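Local coordinates for extracellular solute-binding protein, family 1 (Bifidobacterium longum subsp. infantis ATCC 15697, PDB 3QUF) that probably captures a solute outside the cell and delivers it to a membrane transporter, as in other family 1 solute-binding proteins, at residues Ser36-Asp40 against Asn41-Glu45; Tyr323-Glu327 against Glu328-Ala332; Glu331-Thr334 against Ser335-Thr339. All coordinates share one frame; numbering follows the deposited sequence. Where two conformers were deposited one is given.

In the fold
Interactions 2 and 3 lie in series along helix 327-337. They share E331 and A332, and their centres are about 9 Å apart. Interaction 2 begins the helix and interaction 3 ends it. Interaction 1 starts helix 40-53, which packs against helix 327-337. Its centre is about 10 Å from that of interaction 3 and about 14 Å from that of interaction 2. F38 and F333 join interactions 1 and 3 through an edge-to-face ring pair, with F38 CZ 3.7 Å from F333 CZ. A332 packs on E45 and V46 of helix 40-53. The sulfate at interaction 2 probably comes from the crystallisation liquor.

Interaction 1: residues Ser36-Asp40 against Asn41-Glu45; sequences SYFKD and NQIGE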
# COMPACT_ATOMS: atom_id res chain seq x y z
N SER A 36 12.73 -7.04 14.51
CA SER A 36 12.46 -6.23 13.31
C SER A 36 11.98 -7.03 12.09
O SER A 36 12.58 -8.03 11.70
CB SER A 36 13.74 -5.50 12.93
OG SER A 36 13.58 -4.74 11.73
N TYR A 37 10.87 -6.58 11.51
CA TYR A 37 10.39 -7.10 10.22
C TYR A 37 11.39 -6.74 9.10
O TYR A 37 11.55 -7.46 8.11
CB TYR A 37 9.07 -6.48 9.91
CG TYR A 37 8.51 -6.74 8.55
CD1 TYR A 37 7.89 -7.93 8.27
CD2 TYR A 37 8.68 -5.83 7.56
CE1 TYR A 37 7.36 -8.16 6.99
CE2 TYR A 37 8.17 -6.03 6.29
CZ TYR A 37 7.53 -7.21 6.02
OH TYR A 37 7.04 -7.42 4.75
N PHE A 38 12.03 -5.60 9.28
CA PHE A 38 12.96 -5.05 8.28
C PHE A 38 14.31 -5.67 8.42
O PHE A 38 14.82 -5.89 9.53
CB PHE A 38 13.02 -3.54 8.48
CG PHE A 38 11.73 -2.86 8.21
CD1 PHE A 38 11.28 -2.69 6.92
CD2 PHE A 38 10.86 -2.50 9.26
CE1 PHE A 38 10.05 -2.09 6.69
CE2 PHE A 38 9.65 -1.92 9.00
CZ PHE A 38 9.26 -1.73 7.73
N LYS A 39 14.92 -5.96 7.27
CA LYS A 39 16.26 -6.47 7.25
C LYS A 39 17.29 -5.38 7.59
O LYS A 39 17.01 -4.18 7.53
CB LYS A 39 16.55 -7.08 5.90
CG LYS A 39 15.71 -8.38 5.65
CD LYS A 39 16.24 -9.17 4.46
CE LYS A 39 15.93 -10.67 4.62
NZ LYS A 39 14.46 -10.87 4.76
N ASP A 40 18.51 -5.81 7.90
CA ASP A 40 19.56 -4.86 8.20
C ASP A 40 19.78 -3.89 7.04
O ASP A 40 20.09 -2.73 7.28
CB ASP A 40 20.87 -5.57 8.59
CG ASP A 40 22.01 -4.59 8.89
OD1 ASP A 40 22.02 -3.96 9.96
OD2 ASP A 40 22.87 -4.49 8.01
N ASN A 41 19.60 -4.34 5.80
CA ASN A 41 19.85 -3.42 4.66
C ASN A 41 18.78 -2.36 4.56
O ASN A 41 18.98 -1.39 3.85
CB ASN A 41 20.06 -4.12 3.32
CG ASN A 41 18.96 -5.07 2.92
OD1 ASN A 41 17.80 -4.91 3.25
ND2 ASN A 41 19.34 -6.08 2.12
N GLN A 42 17.68 -2.53 5.27
CA GLN A 42 16.62 -1.50 5.31
C GLN A 42 16.65 -0.61 6.56
O GLN A 42 16.39 0.59 6.49
CB GLN A 42 15.26 -2.15 5.23
CG GLN A 42 14.97 -2.86 3.91
CD GLN A 42 13.79 -3.86 4.04
OE1 GLN A 42 13.81 -4.83 4.84
NE2 GLN A 42 12.79 -3.64 3.22
N ILE A 43 16.93 -1.21 7.72
CA ILE A 43 16.83 -0.47 8.99
C ILE A 43 18.14 -0.35 9.77
O ILE A 43 18.20 0.35 10.78
CB ILE A 43 15.71 -1.09 9.89
CG1 ILE A 43 15.12 -0.05 10.85
CG2 ILE A 43 16.22 -2.32 10.60
CD1 ILE A 43 13.71 -0.20 11.20
N GLY A 44 19.21 -0.99 9.29
CA GLY A 44 20.47 -1.02 10.04
C GLY A 44 21.06 0.35 10.31
O GLY A 44 21.60 0.57 11.38
N GLU A 45 21.01 1.25 9.33
CA GLU A 45 21.53 2.62 9.51
C GLU A 45 20.73 3.40 10.53
O GLU A 45 21.30 4.24 11.29
CB GLU A 45 21.59 3.41 8.19
CG GLU A 45 22.07 4.87 8.41
CD GLU A 45 22.41 5.62 7.13
OE1 GLU A 45 22.09 5.11 6.03
OE2 GLU A 45 23.01 6.71 7.22
O HOH W 1 11.56 -7.21 5.27
O HOH W 2 20.44 0.25 6.44
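K39 O is gripped by two backbone donors at the start of helix 40-53. I43 N reaches it at 3.0 Å, close to the line of the C=O bond. Q42 N reaches it at 2.9 Å from well above the carbonyl plane. The next turn is closed by G44 N, which bonds to D40 O at 2.8 Å. The Q42 side chain folds back to answer the K39 backbone. Its OE1 lies 2.9 Å from K39 N, in the plane of the side-chain carbonyl, with an N-H...O angle of 158°. CG of Q42 stands beside its own backbone N (chi1 -66°), which starts the chain back along the helix toward K39. OE1 also takes a proton from a water that donates to Y37 O as well. K39 is the N-cap residue and Q42 sits three residues on, so this bond is one half of a capping box. A lysine has no acceptor to give the reciprocal bond to Q42 N; its NZ bonds to Q65 O instead. The turn lies where strand 30-36 passes into helix 40-53, the first part of a beta-alpha-beta crossover to the parallel strand 57-63. F38 fills the inner side. The Q42 amide comes to the edge of its ring, with the two planes 70° apart, and OE1 is 3.9 Å from F38 CD1. One face of the same ring is covered by Y37 CD2. I43 crosses F38 at about a right angle, and its CB is 3.9 Å from F38 CB. I43 CG2 also reaches S36 OG at 3.8 Å. That hydroxyl donates to F38 O on a lone pair, which ties the strand end to the loop. D40 OD1 lies 3.3 Å from G44 CA; a CB on G44 would run into OD1 as D40 is now turned.

Interaction 2: residues Tyr323-Glu327 against Glu328-Ala332; sequences YLNSE and EGLEA. With SO4 (sulfate ion), chain C.
L330 N bonds to S326 O at 2.8 Å and E331 N to E327 O at 3.0 Å, which starts helix 327-337 just after N325, the centre of an inverse gamma turn, has left helix 311-324. S326 OG sits between its own backbone N and carbonyl carbon (chi1 73°). There it accepts from G329 N at 3.2 Å and donates to Y323 O. The Y323 hydroxyl donates to E328 OE2 at 2.6 Å, and OE2 receives it on its anti lone pair, away from OE1. OE2 lies at the ring edge in its plane, and the carboxylate is turned 79° from the ring. A phenylalanine in place of Y323 would probably leave E328 OE2 without this proton and its carboxylate freer to turn. G329 has no side chain, so its CA can approach Y323 O at 3.4 Å in a C-H...O contact. L330 CG packs on L324 O at 3.3 Å. E327 N donates to O1 of the sulfate, a place where a helix start would be expected to favour an anion. The whole is a tight break between two helices, closed by a serine N-cap.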
# COMPACT_ATOMS: atom_id res chain seq x y z
N TYR A 323 13.21 8.86 17.35
CA TYR A 323 14.31 8.93 16.40
C TYR A 323 13.90 8.52 15.01
O TYR A 323 14.31 9.12 14.00
CB TYR A 323 15.48 8.05 16.89
CG TYR A 323 16.66 8.10 15.95
CD1 TYR A 323 17.54 9.16 15.97
CD2 TYR A 323 16.87 7.11 15.03
CE1 TYR A 323 18.62 9.21 15.11
CE2 TYR A 323 17.95 7.15 14.13
CZ TYR A 323 18.80 8.21 14.19
OH TYR A 323 19.88 8.30 13.34
N LEU A 324 13.11 7.46 14.91
CA LEU A 324 12.55 7.00 13.63
C LEU A 324 11.80 8.15 12.96
O LEU A 324 12.01 8.43 11.77
CB LEU A 324 11.61 5.80 13.79
CG LEU A 324 12.20 4.39 13.83
CD1 LEU A 324 11.19 3.39 14.43
CD2 LEU A 324 12.62 3.96 12.46
N ASN A 325 10.96 8.82 13.73
CA ASN A 325 10.26 10.04 13.27
C ASN A 325 11.04 11.31 13.56
O ASN A 325 10.57 12.20 14.28
CB ASN A 325 8.85 10.12 13.85
CG ASN A 325 8.03 11.22 13.22
OD1 ASN A 325 8.37 11.71 12.13
ND2 ASN A 325 7.05 11.71 13.93
N SER A 326 12.24 11.36 13.00
CA SER A 326 13.12 12.53 13.02
C SER A 326 13.74 12.66 11.61
O SER A 326 13.76 11.72 10.84
CB SER A 326 14.25 12.39 14.06
OG SER A 326 15.26 11.45 13.69
N GLU A 327 14.27 13.82 11.30
CA GLU A 327 14.80 14.06 9.97
C GLU A 327 15.92 13.05 9.63
O GLU A 327 15.90 12.43 8.58
CB GLU A 327 15.29 15.51 9.86
CG GLU A 327 15.59 15.94 8.45
CD GLU A 327 16.08 17.38 8.38
OE1 GLU A 327 16.26 18.05 9.44
OE2 GLU A 327 16.28 17.86 7.26
N GLU A 328 16.81 12.80 10.57
CA GLU A 328 17.91 11.89 10.37
C GLU A 328 17.41 10.47 10.21
O GLU A 328 17.83 9.74 9.30
CB GLU A 328 18.88 11.97 11.55
CG GLU A 328 20.09 11.13 11.40
CD GLU A 328 21.09 11.36 12.53
OE1 GLU A 328 21.60 12.49 12.61
OE2 GLU A 328 21.32 10.41 13.33
N GLY A 329 16.51 10.06 11.09
CA GLY A 329 15.94 8.71 11.03
C GLY A 329 15.18 8.43 9.76
O GLY A 329 15.32 7.38 9.15
N LEU A 330 14.35 9.39 9.38
CA LEU A 330 13.50 9.25 8.19
C LEU A 330 14.33 9.17 6.92
O LEU A 330 14.02 8.37 6.01
CB LEU A 330 12.50 10.41 8.10
CG LEU A 330 11.40 10.42 9.16
CD1 LEU A 330 10.79 11.83 9.29
CD2 LEU A 330 10.32 9.38 8.81
N GLU A 331 15.34 10.01 6.82
CA GLU A 331 16.20 10.00 5.63
C GLU A 331 16.89 8.64 5.51
O GLU A 331 16.92 8.06 4.42
CB GLU A 331 17.22 11.13 5.66
CG GLU A 331 18.17 11.07 4.46
CD GLU A 331 18.87 12.38 4.18
OE1 GLU A 331 19.02 13.19 5.13
OE2 GLU A 331 19.26 12.60 2.99
N ALA A 332 17.43 8.16 6.63
CA ALA A 332 18.12 6.88 6.63
C ALA A 332 17.21 5.72 6.26
O ALA A 332 17.57 4.89 5.44
CB ALA A 332 18.78 6.61 7.99
S SO4 C . 13.83 16.41 13.70
O1 SO4 C . 13.29 15.89 12.47
O2 SO4 C . 13.30 15.71 14.89
O3 SO4 C . 15.30 16.32 13.70
O4 SO4 C . 13.41 17.81 13.79

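Interaction 3: residues Glu331-Thr334 against Ser335-Thr339; sequences EAFT and SAAGT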
# COMPACT_ATOMS: atom_id res chain seq x y z
N GLU A 331 15.34 10.01 6.82
CA GLU A 331 16.20 10.00 5.63
C GLU A 331 16.89 8.64 5.51
O GLU A 331 16.92 8.06 4.42
CB GLU A 331 17.22 11.13 5.66
CG GLU A 331 18.17 11.07 4.46
CD GLU A 331 18.87 12.38 4.18
OE1 GLU A 331 19.02 13.19 5.13
OE2 GLU A 331 19.26 12.60 2.99
N ALA A 332 17.43 8.16 6.63
CA ALA A 332 18.12 6.88 6.63
C ALA A 332 17.21 5.72 6.26
O ALA A 332 17.57 4.89 5.44
CB ALA A 332 18.78 6.61 7.99
N PHE A 333 16.02 5.70 6.81
CA PHE A 333 15.09 4.59 6.57
C PHE A 333 14.53 4.62 5.15
O PHE A 333 14.57 3.61 4.46
CB PHE A 333 13.98 4.67 7.58
CG PHE A 333 13.06 3.46 7.59
CD1 PHE A 333 13.52 2.18 7.32
CD2 PHE A 333 11.74 3.61 7.95
CE1 PHE A 333 12.66 1.09 7.36
CE2 PHE A 333 10.87 2.53 7.97
CZ PHE A 333 11.34 1.27 7.69
N THR A 334 14.03 5.78 4.71
CA THR A 334 13.40 5.86 3.40
C THR A 334 14.42 5.63 2.27
O THR A 334 14.10 4.98 1.27
CB THR A 334 12.67 7.20 3.18
OG1 THR A 334 13.60 8.28 3.37
CG2 THR A 334 11.45 7.29 4.12
N SER A 335 15.62 6.13 2.45
CA SER A 335 16.65 5.97 1.41
C SER A 335 17.05 4.48 1.30
O SER A 335 17.19 3.98 0.19
CB SER A 335 17.86 6.89 1.62
OG SER A 335 18.57 6.52 2.79
N ALA A 336 17.20 3.78 2.44
CA ALA A 336 17.59 2.36 2.42
C ALA A 336 16.49 1.44 1.92
O ALA A 336 16.76 0.46 1.21
CB ALA A 336 18.06 1.90 3.82
N ALA A 337 15.25 1.75 2.31
CA ALA A 337 14.12 0.92 1.99
C ALA A 337 13.48 1.26 0.66
O ALA A 337 12.64 0.52 0.20
CB ALA A 337 13.05 1.02 3.11
N GLY A 338 13.85 2.39 0.05
CA GLY A 338 13.23 2.84 -1.20
C GLY A 338 11.78 3.29 -1.08
O GLY A 338 10.98 3.15 -2.03
N THR A 339 11.42 3.84 0.06
CA THR A 339 10.06 4.25 0.35
C THR A 339 9.95 5.75 0.50
O THR A 339 10.95 6.48 0.40
CB THR A 339 9.58 3.54 1.60
OG1 THR A 339 10.55 3.72 2.62
CG2 THR A 339 9.35 2.02 1.33
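S335 OG turns back one helical turn and donates to E331 O at 2.8 Å. Its chi1 of 68° sets the hydroxyl between its own backbone N and carbonyl carbon, facing the preceding turn. S335 N bonds to the same E331 O at 3.0 Å. The two donors come from opposite faces of the carbonyl plane, so this oxygen is held by both groups of one residue. T334 has a similar chi1, 56°, and its OG1 donates to L330 O, one turn back. This puts the T334 methyl CG2 beside its own backbone N, where it faces T339. The two threonines cross obliquely. T339 OG1 is 4.0 Å from T334 CG2 and 3.6 Å from T334 CA. The F333 CB points away from 335-339, and its ring packs against V134, V46 and, edge to face, F38; across this contact CE1 comes to A337 CB at 4.3 Å. A337 N bonds to F333 O, and A336 N to A332 O, both as regular helix bonds. The helix ends at A337; G338 leaves helical geometry with a positive phi, which favours glycine. T334 O takes T339 N at 3.2 Å, in its plane and on a lone pair, and G338 N only weakly. The T339 bond is the six-to-one bond also found in a Schellman motif. Near the end of this helix the hydroxyls of T334 and S335 therefore spend their protons on carbonyls of the preceding turn. The buried T334 hydroxyl is satisfied within its own helix, and its methyl lies against T339, two residues past the helix end.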